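PDB 4P56: putative extracellular solute-binding protein, which binds mandelate and probably delivers it in the periplasm to a TRAP-type membrane transporter. Local coordinates for residues G59-R64 against K252-T257; G137-G142 against T257-S262; A151-K156 against L167-G172; S186-P191 against T201-G206; A313-A318 against D324-L329. All blocks are in the same frame, centred on the assembly; numbering follows the deposited sequence.

Contact 1. Residues G59-R64 against K252-T257; sequences GRVTLR and KQDQDT
Arg60 grips the carboxylate of Asp254 side-on with two nitrogens. NE donates to OD2 of Asp254 at 2.8 Å. The NH2 of Arg60 donates to OD1 of Asp254 at 2.9 Å. Both bonds are nearly straight. Each oxygen uses its syn lone pair, and the guanidinium and carboxylate planes lie only 5° apart. The bend of Arg60 at chi3 (-53°) swings the guanidinium back so that its NE edge meets the acid. The two side chains cross at about a right angle.

The packed side of the contact is made by Val61 and the inner part of Asp254. Val61 CG2 sits 4.0 Å from Asp254 OD2, and it also touches Asp254 CB. Val61 and Asp254 are both buried. Val61 further packs on Leu250 and on Ile53 of helix 40-56, while Asp254 also touches Thr57. The outer side is looser. Arg60 and Gln253 are exposed, and Gln253 OE1 stays 3.8 Å from Arg60 NH2, at an oblique position to the guanidinium.

The contact joins the turn leading into strand 62-65 to the first turns of helix 252-260. It is structural packing, remote from the mandelate pocket. Asp254 N is bonded to Ser251 OG, which ties the start of this helix to the residue before it.

Two coplanar bonds fix the rotation of both flat groups. The pairing probably favours the ionised forms of Arg60 and Asp254, and it gives the buried carboxylate a partner of opposite charge.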
# COMPACT_ATOMS: atom_id res chain seq x y z
N GLY A 59 -11.95 -6.55 -26.79
CA GLY A 59 -10.74 -7.30 -27.04
C GLY A 59 -9.61 -6.49 -27.63
O GLY A 59 -8.52 -7.00 -27.84
N ARG A 60 -9.85 -5.22 -27.90
CA ARG A 60 -8.81 -4.43 -28.55
C ARG A 60 -7.63 -4.13 -27.63
O ARG A 60 -6.51 -3.85 -28.10
CB ARG A 60 -9.39 -3.13 -29.08
CG ARG A 60 -10.21 -3.31 -30.32
CD ARG A 60 -10.63 -1.98 -30.87
NE ARG A 60 -11.28 -1.16 -29.86
CZ ARG A 60 -12.59 -1.14 -29.64
NH1 ARG A 60 -13.41 -1.88 -30.36
NH2 ARG A 60 -13.08 -0.36 -28.68
N VAL A 61 -7.89 -4.16 -26.33
CA VAL A 61 -6.86 -3.96 -25.31
C VAL A 61 -6.94 -5.09 -24.30
O VAL A 61 -7.98 -5.30 -23.70
CB VAL A 61 -6.99 -2.59 -24.57
CG1 VAL A 61 -5.84 -2.38 -23.56
CG2 VAL A 61 -7.02 -1.45 -25.59
N THR A 62 -5.85 -5.83 -24.13
CA THR A 62 -5.80 -6.85 -23.10
C THR A 62 -4.53 -6.71 -22.28
O THR A 62 -3.56 -6.04 -22.71
CB THR A 62 -5.86 -8.23 -23.74
OG1 THR A 62 -4.74 -8.37 -24.61
CG2 THR A 62 -7.14 -8.37 -24.56
N LEU A 63 -4.55 -7.30 -21.08
CA LEU A 63 -3.40 -7.32 -20.17
C LEU A 63 -2.88 -8.75 -20.13
O LEU A 63 -3.65 -9.68 -19.90
CB LEU A 63 -3.80 -6.99 -18.75
CG LEU A 63 -4.28 -5.64 -18.31
CD1 LEU A 63 -4.44 -5.72 -16.80
CD2 LEU A 63 -3.29 -4.57 -18.72
N ARG A 64 -1.59 -8.93 -20.37
CA ARG A 64 -1.00 -10.28 -20.29
C ARG A 64 -0.06 -10.30 -19.11
O ARG A 64 0.92 -9.56 -19.09
CB ARG A 64 -0.28 -10.62 -21.59
CG ARG A 64 0.62 -11.89 -21.54
CD ARG A 64 0.85 -12.51 -22.92
NE ARG A 64 1.33 -11.56 -23.93
CZ ARG A 64 2.60 -11.21 -24.11
NH1 ARG A 64 3.56 -11.74 -23.36
NH2 ARG A 64 2.93 -10.34 -25.06
N LYS A 252 -7.94 6.77 -29.28
CA LYS A 252 -8.46 7.75 -28.34
C LYS A 252 -9.62 7.19 -27.52
O LYS A 252 -9.69 7.45 -26.32
CB LYS A 252 -8.93 9.02 -29.05
CG LYS A 252 -9.62 10.02 -28.11
CD LYS A 252 -8.67 10.53 -27.05
CE LYS A 252 -9.25 11.73 -26.31
NZ LYS A 252 -8.59 11.97 -24.99
N GLN A 253 -10.52 6.45 -28.16
CA GLN A 253 -11.68 5.92 -27.45
C GLN A 253 -11.22 4.96 -26.37
O GLN A 253 -11.75 4.93 -25.28
CB GLN A 253 -12.63 5.20 -28.41
CG GLN A 253 -13.77 4.45 -27.74
CD GLN A 253 -14.58 3.57 -28.70
OE1 GLN A 253 -14.11 3.17 -29.76
NE2 GLN A 253 -15.80 3.25 -28.30
N ASP A 254 -10.21 4.16 -26.69
CA ASP A 254 -9.75 3.12 -25.78
C ASP A 254 -8.87 3.71 -24.67
O ASP A 254 -8.88 3.25 -23.52
CB ASP A 254 -9.04 1.99 -26.54
CG ASP A 254 -10.03 1.06 -27.28
OD1 ASP A 254 -11.24 1.10 -27.00
OD2 ASP A 254 -9.59 0.24 -28.10
N GLN A 255 -8.15 4.78 -24.99
CA GLN A 255 -7.44 5.54 -23.96
C GLN A 255 -8.46 6.06 -22.94
O GLN A 255 -8.28 5.89 -21.74
CB GLN A 255 -6.67 6.71 -24.58
CG GLN A 255 -5.45 6.29 -25.40
CD GLN A 255 -4.81 7.49 -26.11
OE1 GLN A 255 -5.20 8.62 -25.89
NE2 GLN A 255 -3.83 7.23 -26.96
N ASP A 256 -9.54 6.66 -23.43
CA ASP A 256 -10.59 7.20 -22.55
C ASP A 256 -11.20 6.10 -21.70
O ASP A 256 -11.43 6.28 -20.50
CB ASP A 256 -11.69 7.85 -23.37
CG ASP A 256 -11.30 9.20 -23.92
OD1 ASP A 256 -10.24 9.74 -23.53
OD2 ASP A 256 -12.08 9.72 -24.75
N THR A 257 -11.45 4.95 -22.32
CA THR A 257 -11.98 3.79 -21.60
C THR A 257 -11.02 3.31 -20.50
O THR A 257 -11.43 3.10 -19.36
CB THR A 257 -12.33 2.63 -22.57
OG1 THR A 257 -13.39 3.05 -23.40
CG2 THR A 257 -12.75 1.37 -21.82

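Contact 2. Residues G137-G142 against T257-S262; sequences GVRLLG and TLVRLS
The edge strand 139-145 of a three-stranded antiparallel sheet meets the end of helix 252-260 here. Leu141 and Gly142 both face Val240 of the central strand, a classic beta bulge. At this bulge Leu141 packs against Ser262, just beyond the helix. Ser262 CB lies 3.4 Å from Leu141 O. Ser262 OG comes 3.7 Å from Leu141 CB and also lies near both methyls of that leucine.

The hydroxyl turns back to the last turn of the helix before it. OG stands anti to the carbonyl carbon (chi1 -64°), and from there it donates to Leu258 O at 2.7 Å, from above the carbonyl plane. Leu258 itself reaches the strand with one methyl: its CD2 is 4.4 Å from Leu141 CD2. Farther out, the side chains of Arg139 and Val259 cross at about a right angle, with NH1 of Arg139 at 4.1 Å from CG2 of Val259. Arg139 also makes a cation-pi contact with Phe247. Leu141 pairs through its backbone with Gly263, which bonds the strand to the start of helix 263-285.

Across the two segments the contact is van der Waals packing. The buried hydroxyl of Ser262 has an acceptor in Leu258 O, so it can lie against leucine carbons.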
# COMPACT_ATOMS: atom_id res chain seq x y z
N GLY A 137 7.62 10.40 -15.86
CA GLY A 137 8.16 9.49 -16.86
C GLY A 137 7.27 8.29 -17.19
O GLY A 137 7.57 7.55 -18.12
N VAL A 138 6.19 8.11 -16.44
CA VAL A 138 5.19 7.08 -16.74
C VAL A 138 3.79 7.72 -16.63
O VAL A 138 3.65 8.85 -16.12
CB VAL A 138 5.25 5.87 -15.78
CG1 VAL A 138 6.65 5.21 -15.80
CG2 VAL A 138 4.89 6.30 -14.36
N ARG A 139 2.77 7.04 -17.13
CA ARG A 139 1.41 7.53 -16.90
C ARG A 139 0.87 6.91 -15.66
O ARG A 139 0.90 5.69 -15.50
CB ARG A 139 0.48 7.26 -18.07
CG ARG A 139 -0.97 7.57 -17.72
CD ARG A 139 -1.94 7.30 -18.87
NE ARG A 139 -1.92 8.40 -19.82
CZ ARG A 139 -2.72 9.46 -19.77
NH1 ARG A 139 -3.67 9.58 -18.85
NH2 ARG A 139 -2.58 10.41 -20.69
N LEU A 140 0.41 7.75 -14.73
CA LEU A 140 -0.20 7.27 -13.50
C LEU A 140 -1.67 6.98 -13.77
O LEU A 140 -2.44 7.87 -14.09
CB LEU A 140 -0.08 8.32 -12.40
CG LEU A 140 -0.73 8.00 -11.05
CD1 LEU A 140 -0.14 6.76 -10.40
CD2 LEU A 140 -0.63 9.21 -10.10
N LEU A 141 -2.07 5.73 -13.64
CA LEU A 141 -3.47 5.36 -13.87
C LEU A 141 -4.29 5.50 -12.57
O LEU A 141 -5.43 5.95 -12.59
CB LEU A 141 -3.58 3.94 -14.42
CG LEU A 141 -3.06 3.74 -15.83
CD1 LEU A 141 -3.12 2.25 -16.20
CD2 LEU A 141 -3.84 4.58 -16.90
N GLY A 142 -3.71 5.12 -11.44
CA GLY A 142 -4.47 5.14 -10.19
C GLY A 142 -3.61 4.77 -9.00
O GLY A 142 -2.47 4.35 -9.17
N THR A 257 -11.45 4.95 -22.32
CA THR A 257 -11.98 3.79 -21.60
C THR A 257 -11.02 3.31 -20.50
O THR A 257 -11.43 3.10 -19.36
CB THR A 257 -12.33 2.63 -22.57
OG1 THR A 257 -13.39 3.05 -23.40
CG2 THR A 257 -12.75 1.37 -21.82
N LEU A 258 -9.74 3.15 -20.84
CA LEU A 258 -8.79 2.69 -19.85
C LEU A 258 -8.73 3.66 -18.68
O LEU A 258 -8.72 3.26 -17.51
CB LEU A 258 -7.40 2.52 -20.47
CG LEU A 258 -6.31 2.09 -19.48
CD1 LEU A 258 -6.68 0.80 -18.79
CD2 LEU A 258 -4.96 1.95 -20.18
N VAL A 259 -8.72 4.96 -18.98
CA VAL A 259 -8.76 5.96 -17.94
C VAL A 259 -10.03 5.88 -17.09
O VAL A 259 -9.98 5.99 -15.86
CB VAL A 259 -8.55 7.36 -18.52
CG1 VAL A 259 -8.70 8.45 -17.45
CG2 VAL A 259 -7.17 7.43 -19.13
N ARG A 260 -11.18 5.67 -17.72
CA ARG A 260 -12.45 5.56 -16.99
C ARG A 260 -12.48 4.35 -16.05
O ARG A 260 -13.11 4.37 -14.99
CB ARG A 260 -13.57 5.49 -18.02
CG ARG A 260 -14.96 5.32 -17.51
CD ARG A 260 -15.94 5.61 -18.68
NE ARG A 260 -15.92 4.57 -19.71
CZ ARG A 260 -15.54 4.73 -20.98
NH1 ARG A 260 -15.11 5.90 -21.45
NH2 ARG A 260 -15.57 3.69 -21.81
N LEU A 261 -11.78 3.29 -16.45
CA LEU A 261 -11.67 2.07 -15.66
C LEU A 261 -10.53 2.18 -14.65
O LEU A 261 -10.29 1.27 -13.86
CB LEU A 261 -11.44 0.87 -16.57
CG LEU A 261 -12.67 0.47 -17.40
CD1 LEU A 261 -12.33 -0.63 -18.39
CD2 LEU A 261 -13.84 0.04 -16.47
N SER A 262 -9.82 3.31 -14.66
CA SER A 262 -8.72 3.49 -13.72
C SER A 262 -9.14 4.45 -12.61
O SER A 262 -10.32 4.50 -12.26
CB SER A 262 -7.47 3.97 -14.47
OG SER A 262 -7.02 2.98 -15.40

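Contact 3. Residues A151-K156 against L167-G172; sequences AFTTSK and LKIRVG. With RMN ((R)-mandelic acid), chain D.
Leu167 gives up the most surface here, and its two methyls part to meet two different residues. CD2 lies alongside the aliphatic chain of Lys156, where it comes 3.2 Å from CD of Lys156. That is tighter than usual van der Waals contact, and the exact closeness is doubtful. The two side chains slide past each other in opposite directions. CD1 goes to the strand instead and lies 4.0 Å from Thr153 CG2, with the side chains crossing at about a right angle.

The hydroxyl of Thr153 turns another way. OG1 sits between the backbone N and the carbonyl carbon (chi1 53°) and donates to Lys156 O, linking the end of the strand to Lys156. At 2.5 Å between Thr153 OG1 and Lys156 O the bond is short, and its exact length is doubtful. The methyl of Thr153 just reaches Ile169 CD1, at 4.5 Å from CG2.

Strands 149-153 and 168-171 belong to one mixed six-stranded sheet, but they are not neighbours in it. Strand 206-210 runs between them, so the side chains meet across it. Further along strand 168-171 lies the ligand pocket. There Arg170 holds the carboxylate of (R)-mandelate with two bonds: NH1 donates to O12 at 2.8 Å and NH2 to O11 of the ligand at 2.7 Å. NH1 also donates to Lys190 O. Tyr94 and Asp236 bind the same ligand.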
# COMPACT_ATOMS: atom_id res chain seq x y z
N ALA A 151 1.00 -4.59 13.99
CA ALA A 151 2.32 -4.92 14.46
C ALA A 151 2.41 -6.41 14.80
O ALA A 151 1.91 -6.84 15.85
CB ALA A 151 2.70 -4.06 15.68
N PHE A 152 3.06 -7.18 13.93
CA PHE A 152 3.24 -8.61 14.16
C PHE A 152 4.64 -8.92 14.68
O PHE A 152 5.65 -8.39 14.16
CB PHE A 152 3.09 -9.39 12.85
CG PHE A 152 1.71 -9.38 12.27
CD1 PHE A 152 0.69 -10.11 12.84
CD2 PHE A 152 1.46 -8.67 11.10
CE1 PHE A 152 -0.57 -10.13 12.29
CE2 PHE A 152 0.17 -8.69 10.53
CZ PHE A 152 -0.83 -9.43 11.11
N THR A 153 4.73 -9.80 15.68
CA THR A 153 6.03 -10.23 16.17
C THR A 153 6.08 -11.73 16.41
O THR A 153 5.06 -12.38 16.65
CB THR A 153 6.39 -9.57 17.47
OG1 THR A 153 5.31 -9.78 18.38
CG2 THR A 153 6.62 -8.10 17.27
N THR A 154 7.29 -12.26 16.36
CA THR A 154 7.50 -13.69 16.43
C THR A 154 7.31 -14.17 17.87
O THR A 154 6.58 -15.11 18.10
CB THR A 154 8.89 -14.04 15.91
OG1 THR A 154 8.97 -13.66 14.53
CG2 THR A 154 9.19 -15.54 16.09
N SER A 155 7.93 -13.49 18.84
CA SER A 155 7.91 -13.99 20.21
C SER A 155 7.72 -12.91 21.27
O SER A 155 7.61 -13.21 22.46
CB SER A 155 9.22 -14.72 20.48
OG SER A 155 10.31 -13.80 20.42
N LYS A 156 7.67 -11.65 20.87
CA LYS A 156 7.63 -10.56 21.83
C LYS A 156 6.33 -9.79 21.72
O LYS A 156 6.08 -9.14 20.71
CB LYS A 156 8.80 -9.61 21.57
CG LYS A 156 10.15 -10.25 21.82
CD LYS A 156 11.30 -9.27 21.56
CE LYS A 156 12.64 -9.85 22.05
NZ LYS A 156 13.06 -11.06 21.27
N LEU A 167 13.20 -3.89 18.76
CA LEU A 167 12.71 -4.90 17.83
C LEU A 167 13.14 -4.59 16.41
O LEU A 167 12.96 -3.46 15.92
CB LEU A 167 11.20 -5.01 17.84
CG LEU A 167 10.52 -5.30 19.17
CD1 LEU A 167 9.01 -5.41 18.94
CD2 LEU A 167 11.09 -6.58 19.78
N LYS A 168 13.65 -5.61 15.74
CA LYS A 168 14.00 -5.51 14.34
C LYS A 168 12.77 -5.86 13.54
O LYS A 168 12.31 -7.02 13.52
CB LYS A 168 15.19 -6.41 14.02
CG LYS A 168 16.42 -6.11 14.82
CD LYS A 168 17.61 -6.99 14.41
CE LYS A 168 18.84 -6.75 15.30
NZ LYS A 168 18.54 -7.12 16.71
N ILE A 169 12.20 -4.85 12.90
CA ILE A 169 10.91 -4.99 12.24
C ILE A 169 11.02 -4.79 10.74
O ILE A 169 11.42 -3.72 10.26
CB ILE A 169 9.91 -3.94 12.76
CG1 ILE A 169 9.70 -4.08 14.28
CG2 ILE A 169 8.57 -4.11 12.06
CD1 ILE A 169 9.11 -5.44 14.70
N ARG A 170 10.65 -5.83 9.99
CA ARG A 170 10.58 -5.71 8.55
C ARG A 170 9.48 -4.71 8.19
O ARG A 170 8.31 -4.93 8.50
CB ARG A 170 10.25 -7.08 7.94
CG ARG A 170 10.58 -7.25 6.46
CD ARG A 170 9.85 -6.33 5.47
NE ARG A 170 8.44 -6.09 5.75
CZ ARG A 170 7.57 -5.53 4.91
NH1 ARG A 170 7.91 -5.19 3.67
NH2 ARG A 170 6.33 -5.32 5.31
N VAL A 171 9.86 -3.63 7.53
CA VAL A 171 8.90 -2.69 7.00
C VAL A 171 9.10 -2.47 5.50
O VAL A 171 10.19 -2.68 4.98
CB VAL A 171 9.02 -1.33 7.72
CG1 VAL A 171 8.74 -1.50 9.22
CG2 VAL A 171 10.42 -0.76 7.53
N GLY A 172 8.06 -2.06 4.79
CA GLY A 172 8.21 -1.76 3.38
C GLY A 172 9.16 -0.59 3.14
O GLY A 172 9.98 -0.58 2.21
C1 RMN D . 3.11 -4.40 1.02
C2 RMN D . 3.22 -4.91 -0.27
C3 RMN D . 2.49 -6.01 -0.66
C4 RMN D . 1.66 -6.66 0.24
C5 RMN D . 1.54 -6.16 1.53
C6 RMN D . 2.26 -5.04 1.91
C7 RMN D . 3.92 -3.21 1.45
C10 RMN D . 5.02 -3.69 2.35
O8 RMN D . 3.19 -2.31 2.19
O11 RMN D . 4.87 -3.78 3.61
O12 RMN D . 6.12 -4.06 1.83

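Contact 4. Residues S186-P191 against T201-G206; sequences SPIAKP and TGVADG
Ile188 points its side chain at the loop of residues 201-206, and its terminal methyl does the touching. CD1 meets two side chains at once. It lies 4.2 Å from Ala204 CB, and it is equally 4.2 Å from Val203 CG1. The backbone takes part as well, since Val203 O is also 4.2 Å from Ile188 CD1. The methyl therefore approaches the junction of the two residues.

The torsions put it there. CG1 of Ile188 stands anti to the carbonyl carbon (chi1 -60°), and the chain then runs on extended to CD1 (chi2 175°). This carries the methyl out from the strand. Val203 and Ala204 both direct their CB toward the strand, and Ile188 CD1 touches a carbon of each.

Strand 186-189 is an outermost strand of the six-stranded mixed sheet, paired in parallel with strand 168-171. Residues 201-206 link helix 195-200 to strand 206-210, and the contact between them and the edge strand is apolar packing. Gly202 ends that helix with a positive phi of 80° in a Schellman motif, and the chain then turns back toward the sheet.

Ala204 is buried and also packs on Leu198 and Leu199 of helix 195-200. Val203 is exposed, though it touches Leu198 too. Ile188 in turn rests on Lys168 of the neighbouring strand.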
# COMPACT_ATOMS: atom_id res chain seq x y z
N SER A 186 13.72 -0.94 15.26
CA SER A 186 14.79 -0.80 14.25
C SER A 186 14.24 -1.29 12.94
O SER A 186 14.14 -2.49 12.71
CB SER A 186 16.04 -1.61 14.63
OG SER A 186 16.40 -1.35 15.96
N PRO A 187 13.84 -0.35 12.09
CA PRO A 187 13.24 -0.83 10.85
C PRO A 187 14.25 -1.53 9.96
O PRO A 187 15.40 -1.10 9.84
CB PRO A 187 12.69 0.44 10.18
CG PRO A 187 13.29 1.58 10.87
CD PRO A 187 13.82 1.12 12.21
N ILE A 188 13.79 -2.62 9.38
CA ILE A 188 14.47 -3.29 8.28
C ILE A 188 13.63 -3.09 7.02
O ILE A 188 12.63 -3.81 6.79
CB ILE A 188 14.65 -4.79 8.55
CG1 ILE A 188 15.47 -5.01 9.82
CG2 ILE A 188 15.31 -5.46 7.35
CD1 ILE A 188 15.56 -6.51 10.18
N ALA A 189 13.99 -2.09 6.21
CA ALA A 189 13.22 -1.76 5.00
C ALA A 189 13.60 -2.68 3.86
O ALA A 189 14.67 -2.53 3.27
CB ALA A 189 13.43 -0.27 4.60
N LYS A 190 12.72 -3.63 3.56
CA LYS A 190 12.88 -4.55 2.44
C LYS A 190 11.49 -4.84 1.85
O LYS A 190 10.47 -4.76 2.55
CB LYS A 190 13.54 -5.86 2.88
CG LYS A 190 14.94 -5.71 3.46
CD LYS A 190 15.94 -5.33 2.39
CE LYS A 190 17.38 -5.47 2.86
NZ LYS A 190 18.28 -4.69 1.97
N PRO A 191 11.44 -5.19 0.56
CA PRO A 191 10.15 -5.46 -0.07
C PRO A 191 9.43 -6.63 0.58
O PRO A 191 10.09 -7.51 1.13
CB PRO A 191 10.52 -5.81 -1.52
CG PRO A 191 11.85 -5.23 -1.72
CD PRO A 191 12.55 -5.22 -0.41
N THR A 201 14.34 -17.00 9.51
CA THR A 201 15.74 -17.16 9.90
C THR A 201 16.07 -16.45 11.21
O THR A 201 17.16 -16.65 11.79
CB THR A 201 16.71 -16.64 8.83
OG1 THR A 201 16.49 -15.23 8.62
CG2 THR A 201 16.53 -17.40 7.52
N GLY A 202 15.13 -15.65 11.70
CA GLY A 202 15.30 -14.90 12.92
C GLY A 202 16.11 -13.61 12.80
O GLY A 202 16.53 -13.09 13.82
N VAL A 203 16.31 -13.11 11.59
CA VAL A 203 16.95 -11.82 11.39
C VAL A 203 16.03 -10.72 11.90
O VAL A 203 16.47 -9.84 12.64
CB VAL A 203 17.27 -11.55 9.91
CG1 VAL A 203 17.77 -10.11 9.72
CG2 VAL A 203 18.29 -12.58 9.39
N ALA A 204 14.76 -10.80 11.51
CA ALA A 204 13.74 -9.87 11.99
C ALA A 204 12.96 -10.47 13.16
O ALA A 204 12.75 -11.68 13.20
CB ALA A 204 12.80 -9.54 10.87
N ASP A 205 12.57 -9.60 14.11
CA ASP A 205 11.76 -9.96 15.27
C ASP A 205 10.29 -9.86 14.96
O ASP A 205 9.44 -10.30 15.76
CB ASP A 205 12.02 -8.98 16.42
CG ASP A 205 13.41 -9.06 16.94
OD1 ASP A 205 13.83 -10.17 17.34
OD2 ASP A 205 14.10 -8.02 16.93
N GLY A 206 9.97 -9.23 13.84
CA GLY A 206 8.61 -8.88 13.56
C GLY A 206 8.46 -8.18 12.23
O GLY A 206 9.42 -8.05 11.46

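Contact 5. Residues A313-A318 against D324-L329; sequences AWLDAA and DGPAAL
Apolar packing carries most of this contact, with Trp314 and Leu315 reaching from helix 310-320 to the start of helix 325-340. Trp314 CH2 lies 4.1 Å from Ala328 CB, which sits near the plane of the ring at its edge. CZ3 of the same ring is 3.9 Å from Leu329 CB. Trp314 has CG anti to the backbone N (chi1 -179°), and this sends the six-membered ring toward the second helix. Leu315 works with one methyl. CD2 is 3.9 Å from Pro326 CD and 4.2 Å from Leu329 CD2. Ala318 covers part of one face of the indole, and its CB also rests 3.7 Å from Gly325 CA.

Contacts with backbone atoms form a second group. Gly325 O lies in the plane of the indole, 3.4 Å from Trp314 CZ3. Gly325 has no side chain, and this lets Ala318, Leu315 and Trp314 come close to its main chain.

Hydrogen bonding stays within each side or goes outside. Asp324 is the N-cap of helix 325-340, and its OD1 accepts from Ala327 N at 3.1 Å, from above the carboxylate plane. The indole NE1 of Trp314 donates to Leu101 O.

Two consecutive helices joined by a short link pack at an angle. Segments 313-318 and 325-329 run at 123° to each other, with their axes 9.7 Å apart at closest. The interface is held by shape and apolar contact. The polar ends are settled apart from it: the indole N-H by Leu101, and the helix start by Asp324.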
# COMPACT_ATOMS: atom_id res chain seq x y z
N ALA A 313 5.58 17.48 8.89
CA ALA A 313 6.54 17.05 7.90
C ALA A 313 5.87 16.99 6.52
O ALA A 313 6.44 17.44 5.54
CB ALA A 313 7.14 15.68 8.26
N TRP A 314 4.69 16.39 6.45
CA TRP A 314 4.01 16.29 5.18
C TRP A 314 3.56 17.67 4.67
O TRP A 314 3.74 18.00 3.50
CB TRP A 314 2.80 15.34 5.27
CG TRP A 314 2.14 15.22 4.00
CD1 TRP A 314 2.46 14.36 2.97
CD2 TRP A 314 1.03 16.00 3.53
NE1 TRP A 314 1.65 14.60 1.90
CE2 TRP A 314 0.76 15.59 2.22
CE3 TRP A 314 0.24 17.00 4.09
CZ2 TRP A 314 -0.27 16.14 1.47
CZ3 TRP A 314 -0.77 17.55 3.35
CH2 TRP A 314 -1.02 17.12 2.05
N LEU A 315 2.98 18.49 5.55
CA LEU A 315 2.64 19.86 5.15
C LEU A 315 3.86 20.58 4.57
O LEU A 315 3.76 21.27 3.54
CB LEU A 315 2.07 20.62 6.35
CG LEU A 315 0.66 20.16 6.72
CD1 LEU A 315 0.26 20.76 8.08
CD2 LEU A 315 -0.39 20.55 5.67
N ASP A 316 5.02 20.42 5.20
CA ASP A 316 6.21 21.14 4.73
C ASP A 316 6.60 20.68 3.32
O ASP A 316 7.03 21.49 2.49
CB ASP A 316 7.41 20.93 5.66
CG ASP A 316 7.26 21.63 7.01
OD1 ASP A 316 6.42 22.56 7.16
OD2 ASP A 316 8.01 21.24 7.93
N ALA A 317 6.45 19.38 3.06
CA ALA A 317 6.76 18.78 1.75
C ALA A 317 5.75 19.24 0.71
O ALA A 317 6.10 19.52 -0.45
CB ALA A 317 6.79 17.23 1.84
N ALA A 318 4.50 19.35 1.14
CA ALA A 318 3.42 19.81 0.24
C ALA A 318 3.70 21.24 -0.20
O ALA A 318 3.57 21.60 -1.39
CB ALA A 318 2.06 19.76 0.95
N ASP A 324 -1.52 22.74 -2.38
CA ASP A 324 -2.32 23.17 -1.23
C ASP A 324 -2.45 22.07 -0.16
O ASP A 324 -3.39 21.27 -0.16
CB ASP A 324 -3.71 23.64 -1.67
CG ASP A 324 -4.45 24.39 -0.55
OD1 ASP A 324 -4.07 24.27 0.63
OD2 ASP A 324 -5.43 25.08 -0.88
N GLY A 325 -1.49 22.05 0.73
CA GLY A 325 -1.35 21.00 1.73
C GLY A 325 -2.58 20.93 2.61
O GLY A 325 -3.17 19.87 2.72
N PRO A 326 -2.95 22.06 3.25
CA PRO A 326 -4.09 22.05 4.16
C PRO A 326 -5.38 21.65 3.47
O PRO A 326 -6.15 20.93 4.09
CB PRO A 326 -4.13 23.51 4.68
CG PRO A 326 -2.67 23.87 4.73
CD PRO A 326 -2.08 23.23 3.47
N ALA A 327 -5.57 22.02 2.20
CA ALA A 327 -6.76 21.62 1.44
C ALA A 327 -6.80 20.14 1.16
O ALA A 327 -7.83 19.49 1.37
CB ALA A 327 -6.84 22.37 0.16
N ALA A 328 -5.68 19.61 0.67
CA ALA A 328 -5.59 18.20 0.37
C ALA A 328 -5.82 17.35 1.64
O ALA A 328 -6.58 16.37 1.63
CB ALA A 328 -4.25 17.88 -0.30
N LEU A 329 -5.21 17.77 2.74
CA LEU A 329 -5.30 17.02 3.98
C LEU A 329 -6.74 17.04 4.51
O LEU A 329 -7.31 16.01 4.89
CB LEU A 329 -4.32 17.63 4.97
CG LEU A 329 -4.16 16.91 6.30
CD1 LEU A 329 -3.72 15.47 6.10
CD2 LEU A 329 -3.14 17.67 7.13

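In the fold
Contacts 1 and 2 share Thr257 and both use helix 252-260, with centres 11 Å apart. Contacts 3 and 4 lie on the opposite side of the chain's centre, about 42 and 41 Å from contact 1 between centres. They are close to each other, with centres 7 Å apart, and strands 168-171 and 186-189 are neighbours in one sheet. Leu167 O lies 2.7 Å from Ser186 N, a probable hydrogen bond. Contact 3 reaches the mandelate through Arg170 and Gly172. In contact 4 the side chain of Ile188 is about 11 Å from the bound (R)-mandelate. Contact 5, near the C-terminus, stands about 24 Å from contact 2 between centres.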